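Local coordinates for enoyl-[acyl-carrier-protein] reductase [FMN] (Thermotoga maritima, PDB 5GVJ) that is an FMN-dependent enoyl-[acyl-carrier-protein] reductase, FabK, which probably uses NADH to reduce enoyl-acyl carrier protein in fatty acid synthesis, at residues Y208-T220 with F275-I287. The protein carries 1 engineered substitution. Residues are numbered along the deposited sequence; the frame is centred on the assembly and turned at random.
Sequences YKEKIVKASIRDT and FAVGQSAGLIDEI. Engineered in segment 275-287: Ala276 (natural residue Met). With NA (sodium ion), chain C.
Backbone oxygens of Ile212, Val213 and Ala215 share one sodium ion with those of Ala281 and Ile284. The metal lies 2.4 Å from Ile212 O and 2.3 Å from Ala281 O. Water 2 is its sixth ligand. Sodium joins the C-terminal end of helix 206-214, where Ala215 leaves the helical path, to the 3-10 turn 279-283, and lets carbonyl oxygens sit close together. Asp285 acts from the second shell: its OD1 takes a hydrogen bond from water 2 and another from water 1, which also donates to Val213 O.

Beside the metal, Gly282 CA packs against the backbone of Ser216. It also makes a C-H...O contact of 3.4 Å with Ala215 O, and a side chain there would run into Ile217 N. Ile212 CG2 touches both Ala281 CB and Ile284 CG2. Next along the helix, Val213 CG2 meets Ile287 CD1 at 3.6 Å.

One turn earlier in the helix, Tyr208 has CG anti to the backbone N (chi1 -152°), which brings its ring to Phe275. Phe275 CD2 lies over one face, 3.5 Å from Tyr208 CD2, with the ring planes at 42°. Tyr208 CE1 also touches Val277 CG1. Tyr208 OH makes a weak hydrogen bond of 3.2 Å to the O of Ala276, an engineered residue. Replacing Tyr208 with alanine would probably leave a gap beside Phe275 and Val277 and cost Ala276 O this bond.

Ser280 belongs to the FMN site, although this chain holds no FMN. Thr194 of helix 193-197, another FMN-site residue, packs on Ile212 and Ile284. Helix 260-265 touches both aromatic rings, and strand 231-234 packs on Ala215 and Val277.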
loop_
_atom_site.group_PDB
_atom_site.type_symbol
_atom_site.label_atom_id
_atom_site.label_comp_id
_atom_site.label_asym_id
_atom_site.label_seq_id
_atom_site.Cartn_x
_atom_site.Cartn_y
_atom_site.Cartn_z
ATOM N N TYR A 208 9.442 2.985 23.696
ATOM C CA TYR A 208 9.046 2.391 22.423
ATOM C C TYR A 208 7.595 2.731 22.112
ATOM O O TYR A 208 7.272 3.177 21.006
ATOM C CB TYR A 208 9.253 0.879 22.483
ATOM C CG TYR A 208 9.530 0.195 21.167
ATOM C CD1 TYR A 208 8.543 0.082 20.191
ATOM C CD2 TYR A 208 10.771 -0.371 20.912
ATOM C CE1 TYR A 208 8.800 -0.564 18.981
ATOM C CE2 TYR A 208 11.034 -1.018 19.712
ATOM C CZ TYR A 208 10.046 -1.112 18.751
ATOM O OH TYR A 208 10.310 -1.758 17.564
ATOM N N LYS A 209 6.712 2.560 23.099
ATOM C CA LYS A 209 5.300 2.881 22.906
ATOM C C LYS A 209 5.104 4.367 22.618
ATOM O O LYS A 209 4.343 4.744 21.716
ATOM C CB LYS A 209 4.499 2.456 24.137
ATOM C CG LYS A 209 4.489 0.935 24.358
ATOM C CD LYS A 209 3.651 0.548 25.568
ATOM C CE LYS A 209 3.772 -0.947 25.898
ATOM N NZ LYS A 209 2.921 -1.275 27.066
ATOM N N GLU A 210 5.798 5.226 23.365
ATOM C CA GLU A 210 5.642 6.664 23.176
ATOM C C GLU A 210 6.105 7.087 21.787
ATOM O O GLU A 210 5.514 7.983 21.175
ATOM C CB GLU A 210 6.423 7.427 24.252
ATOM C CG GLU A 210 5.897 7.243 25.680
ATOM C CD GLU A 210 6.920 7.629 26.759
ATOM O OE1 GLU A 210 6.654 7.366 27.961
ATOM O OE2 GLU A 210 7.988 8.189 26.405
ATOM N N LYS A 211 7.178 6.475 21.280
ATOM C CA LYS A 211 7.660 6.840 19.952
ATOM C C LYS A 211 6.660 6.446 18.870
ATOM O O LYS A 211 6.464 7.193 17.904
ATOM C CB LYS A 211 9.029 6.208 19.690
ATOM C CG LYS A 211 10.130 6.847 20.527
ATOM C CD LYS A 211 10.301 8.313 20.129
ATOM C CE LYS A 211 10.700 9.184 21.325
ATOM N NZ LYS A 211 11.989 9.907 21.122
ATOM N N ILE A 212 6.007 5.294 19.018
ATOM C CA ILE A 212 4.986 4.886 18.051
ATOM C C ILE A 212 3.835 5.885 18.045
ATOM O O ILE A 212 3.368 6.325 16.986
ATOM C CB ILE A 212 4.491 3.465 18.362
ATOM C CG1 ILE A 212 5.601 2.439 18.084
ATOM C CG2 ILE A 212 3.201 3.149 17.574
ATOM C CD1 ILE A 212 5.257 1.020 18.549
ATOM N N VAL A 213 3.354 6.246 19.235
ATOM C CA VAL A 213 2.276 7.218 19.354
ATOM C C VAL A 213 2.657 8.524 18.668
ATOM O O VAL A 213 1.883 9.085 17.886
ATOM C CB VAL A 213 1.932 7.444 20.837
ATOM C CG1 VAL A 213 1.116 8.708 21.008
ATOM C CG2 VAL A 213 1.190 6.234 21.394
ATOM N N LYS A 214 3.859 9.026 18.950
ATOM C CA LYS A 214 4.232 10.338 18.430
ATOM C C LYS A 214 4.556 10.285 16.946
ATOM O O LYS A 214 4.404 11.290 16.248
ATOM C CB LYS A 214 5.432 10.890 19.204
ATOM C CG LYS A 214 5.105 11.370 20.614
ATOM C CD LYS A 214 6.386 11.753 21.350
ATOM C CE LYS A 214 6.089 12.512 22.643
ATOM N NZ LYS A 214 5.757 11.595 23.762
ATOM N N ALA A 215 4.997 9.131 16.450
ATOM C CA ALA A 215 5.481 9.034 15.079
ATOM C C ALA A 215 4.356 9.283 14.082
ATOM O O ALA A 215 3.226 8.824 14.272
ATOM C CB ALA A 215 6.087 7.654 14.826
ATOM N N SER A 216 4.676 10.003 13.004
ATOM C CA SER A 216 3.756 10.221 11.896
ATOM C C SER A 216 3.967 9.164 10.811
ATOM O O SER A 216 4.847 8.307 10.905
ATOM C CB SER A 216 3.962 11.612 11.304
ATOM O OG SER A 216 5.171 11.615 10.572
ATOM N N ILE A 217 3.174 9.247 9.733
ATOM C CA ILE A 217 3.312 8.277 8.647
ATOM C C ILE A 217 4.634 8.434 7.904
ATOM O O ILE A 217 5.033 7.529 7.160
ATOM C CB ILE A 217 2.127 8.374 7.661
ATOM C CG1 ILE A 217 2.086 9.754 6.997
ATOM C CG2 ILE A 217 0.810 8.077 8.385
ATOM C CD1 ILE A 217 0.921 9.922 6.014
ATOM N N ARG A 218 5.334 9.557 8.092
ATOM C CA ARG A 218 6.592 9.836 7.409
ATOM C C ARG A 218 7.808 9.663 8.310
ATOM O O ARG A 218 8.922 9.999 7.900
ATOM C CB ARG A 218 6.583 11.263 6.843
ATOM C CG ARG A 218 5.677 11.452 5.645
ATOM C CD ARG A 218 5.891 12.825 4.993
ATOM N NE ARG A 218 5.606 13.908 5.935
ATOM C CZ ARG A 218 5.795 15.197 5.666
ATOM N NH1 ARG A 218 6.266 15.559 4.477
ATOM N NH2 ARG A 218 5.511 16.123 6.579
ATOM N N ASP A 219 7.635 9.150 9.527
ATOM C CA ASP A 219 8.726 9.132 10.488
ATOM C C ASP A 219 9.494 7.818 10.504
ATOM O O ASP A 219 10.204 7.546 11.476
ATOM C CB ASP A 219 8.207 9.443 11.888
ATOM C CG ASP A 219 7.973 10.925 12.099
ATOM O OD1 ASP A 219 8.575 11.743 11.369
ATOM O OD2 ASP A 219 7.183 11.266 12.997
ATOM N N THR A 220 9.370 6.991 9.471
ATOM C CA THR A 220 10.239 5.828 9.376
ATOM C C THR A 220 11.218 6.014 8.225
ATOM O O THR A 220 11.013 6.841 7.332
ATOM C CB THR A 220 9.449 4.523 9.196
ATOM O OG1 THR A 220 8.869 4.495 7.889
ATOM C CG2 THR A 220 8.348 4.395 10.248
ATOM N N PHE A 275 14.422 0.975 16.212
ATOM C CA PHE A 275 12.993 0.961 16.513
ATOM C C PHE A 275 12.250 0.499 15.262
ATOM O O PHE A 275 11.778 1.306 14.461
ATOM C CB PHE A 275 12.544 2.332 17.002
ATOM C CG PHE A 275 13.052 2.659 18.378
ATOM C CD1 PHE A 275 14.347 3.125 18.563
ATOM C CD2 PHE A 275 12.249 2.466 19.490
ATOM C CE1 PHE A 275 14.825 3.413 19.837
ATOM C CE2 PHE A 275 12.720 2.754 20.767
ATOM C CZ PHE A 275 14.009 3.225 20.935
ATOM N N ALA A 276 12.152 -0.823 15.108
ATOM C CA ALA A 276 11.544 -1.464 13.937
ATOM C C ALA A 276 10.031 -1.311 14.013
ATOM O O ALA A 276 9.325 -2.148 14.577
ATOM C CB ALA A 276 11.936 -2.936 13.874
ATOM N N VAL A 277 9.521 -0.221 13.448
ATOM C CA VAL A 277 8.087 0.021 13.415
ATOM C C VAL A 277 7.710 0.439 11.998
ATOM O O VAL A 277 8.511 1.032 11.268
ATOM C CB VAL A 277 7.633 1.079 14.462
ATOM C CG1 VAL A 277 8.605 1.152 15.643
ATOM C CG2 VAL A 277 7.428 2.426 13.842
ATOM N N GLY A 278 6.482 0.094 11.602
ATOM C CA GLY A 278 6.020 0.334 10.254
ATOM C C GLY A 278 5.367 1.690 10.101
ATOM O O GLY A 278 5.191 2.444 11.057
ATOM N N GLN A 279 5.000 1.996 8.851
ATOM C CA GLN A 279 4.364 3.273 8.568
ATOM C C GLN A 279 3.021 3.395 9.261
ATOM O O GLN A 279 2.547 4.515 9.479
ATOM C CB GLN A 279 4.207 3.460 7.043
ATOM C CG GLN A 279 5.543 3.615 6.317
ATOM C CD GLN A 279 5.377 3.905 4.831
ATOM O OE1 GLN A 279 4.262 3.920 4.315
ATOM N NE2 GLN A 279 6.493 4.138 4.139
ATOM N N SER A 280 2.406 2.271 9.645
ATOM C CA SER A 280 1.143 2.375 10.365
ATOM C C SER A 280 1.290 3.041 11.728
ATOM O O SER A 280 0.270 3.331 12.356
ATOM C CB SER A 280 0.498 0.997 10.549
ATOM O OG SER A 280 1.223 0.233 11.481
ATOM N N ALA A 281 2.513 3.303 12.203
ATOM C CA ALA A 281 2.638 4.080 13.440
ATOM C C ALA A 281 1.971 5.445 13.304
ATOM O O ALA A 281 1.412 5.962 14.275
ATOM C CB ALA A 281 4.110 4.238 13.838
ATOM N N GLY A 282 1.962 6.020 12.099
ATOM C CA GLY A 282 1.292 7.296 11.909
ATOM C C GLY A 282 -0.213 7.240 12.050
ATOM O O GLY A 282 -0.855 8.291 12.135
ATOM N N LEU A 283 -0.788 6.042 12.071
ATOM C CA LEU A 283 -2.209 5.849 12.296
ATOM C C LEU A 283 -2.525 5.573 13.759
ATOM O O LEU A 283 -3.697 5.419 14.116
ATOM C CB LEU A 283 -2.715 4.686 11.443
ATOM C CG LEU A 283 -2.495 4.808 9.944
ATOM C CD1 LEU A 283 -2.821 3.478 9.262
ATOM C CD2 LEU A 283 -3.355 5.949 9.418
ATOM N N ILE A 284 -1.506 5.482 14.604
ATOM C CA ILE A 284 -1.666 5.089 15.998
ATOM C C ILE A 284 -1.421 6.321 16.861
ATOM O O ILE A 284 -0.323 6.895 16.850
ATOM C CB ILE A 284 -0.719 3.942 16.359
ATOM C CG1 ILE A 284 -1.139 2.670 15.604
ATOM C CG2 ILE A 284 -0.698 3.703 17.872
ATOM C CD1 ILE A 284 -0.042 1.632 15.524
ATOM N N ASP A 285 -2.448 6.742 17.585
ATOM C CA ASP A 285 -2.364 7.947 18.393
ATOM C C ASP A 285 -2.516 7.692 19.877
ATOM O O ASP A 285 -2.503 8.653 20.659
ATOM C CB ASP A 285 -3.415 8.957 17.945
ATOM C CG ASP A 285 -3.208 9.373 16.522
ATOM O OD1 ASP A 285 -2.086 9.823 16.199
ATOM O OD2 ASP A 285 -4.142 9.192 15.722
ATOM N N GLU A 286 -2.659 6.441 20.295
ATOM C CA GLU A 286 -2.714 6.165 21.723
ATOM C C GLU A 286 -2.509 4.678 21.951
ATOM O O GLU A 286 -2.749 3.850 21.065
ATOM C CB GLU A 286 -4.029 6.635 22.351
ATOM C CG GLU A 286 -5.267 6.040 21.746
ATOM C CD GLU A 286 -6.524 6.447 22.495
ATOM O OE1 GLU A 286 -6.557 6.287 23.732
ATOM O OE2 GLU A 286 -7.471 6.940 21.852
ATOM N N ILE A 287 -2.038 4.360 23.148
ATOM C CA ILE A 287 -1.842 2.976 23.565
ATOM C C ILE A 287 -3.174 2.444 24.081
ATOM O O ILE A 287 -3.773 3.022 24.996
ATOM C CB ILE A 287 -0.747 2.876 24.633
ATOM C CG1 ILE A 287 0.551 3.519 24.134
ATOM C CG2 ILE A 287 -0.523 1.432 25.043
ATOM C CD1 ILE A 287 1.076 2.945 22.823
HETATM NA NA NA C . 1.666 7.643 15.890
HETATM O O HOH W 1 -0.048 10.850 18.156
HETATM O O HOH W 2 0.180 9.424 14.963
#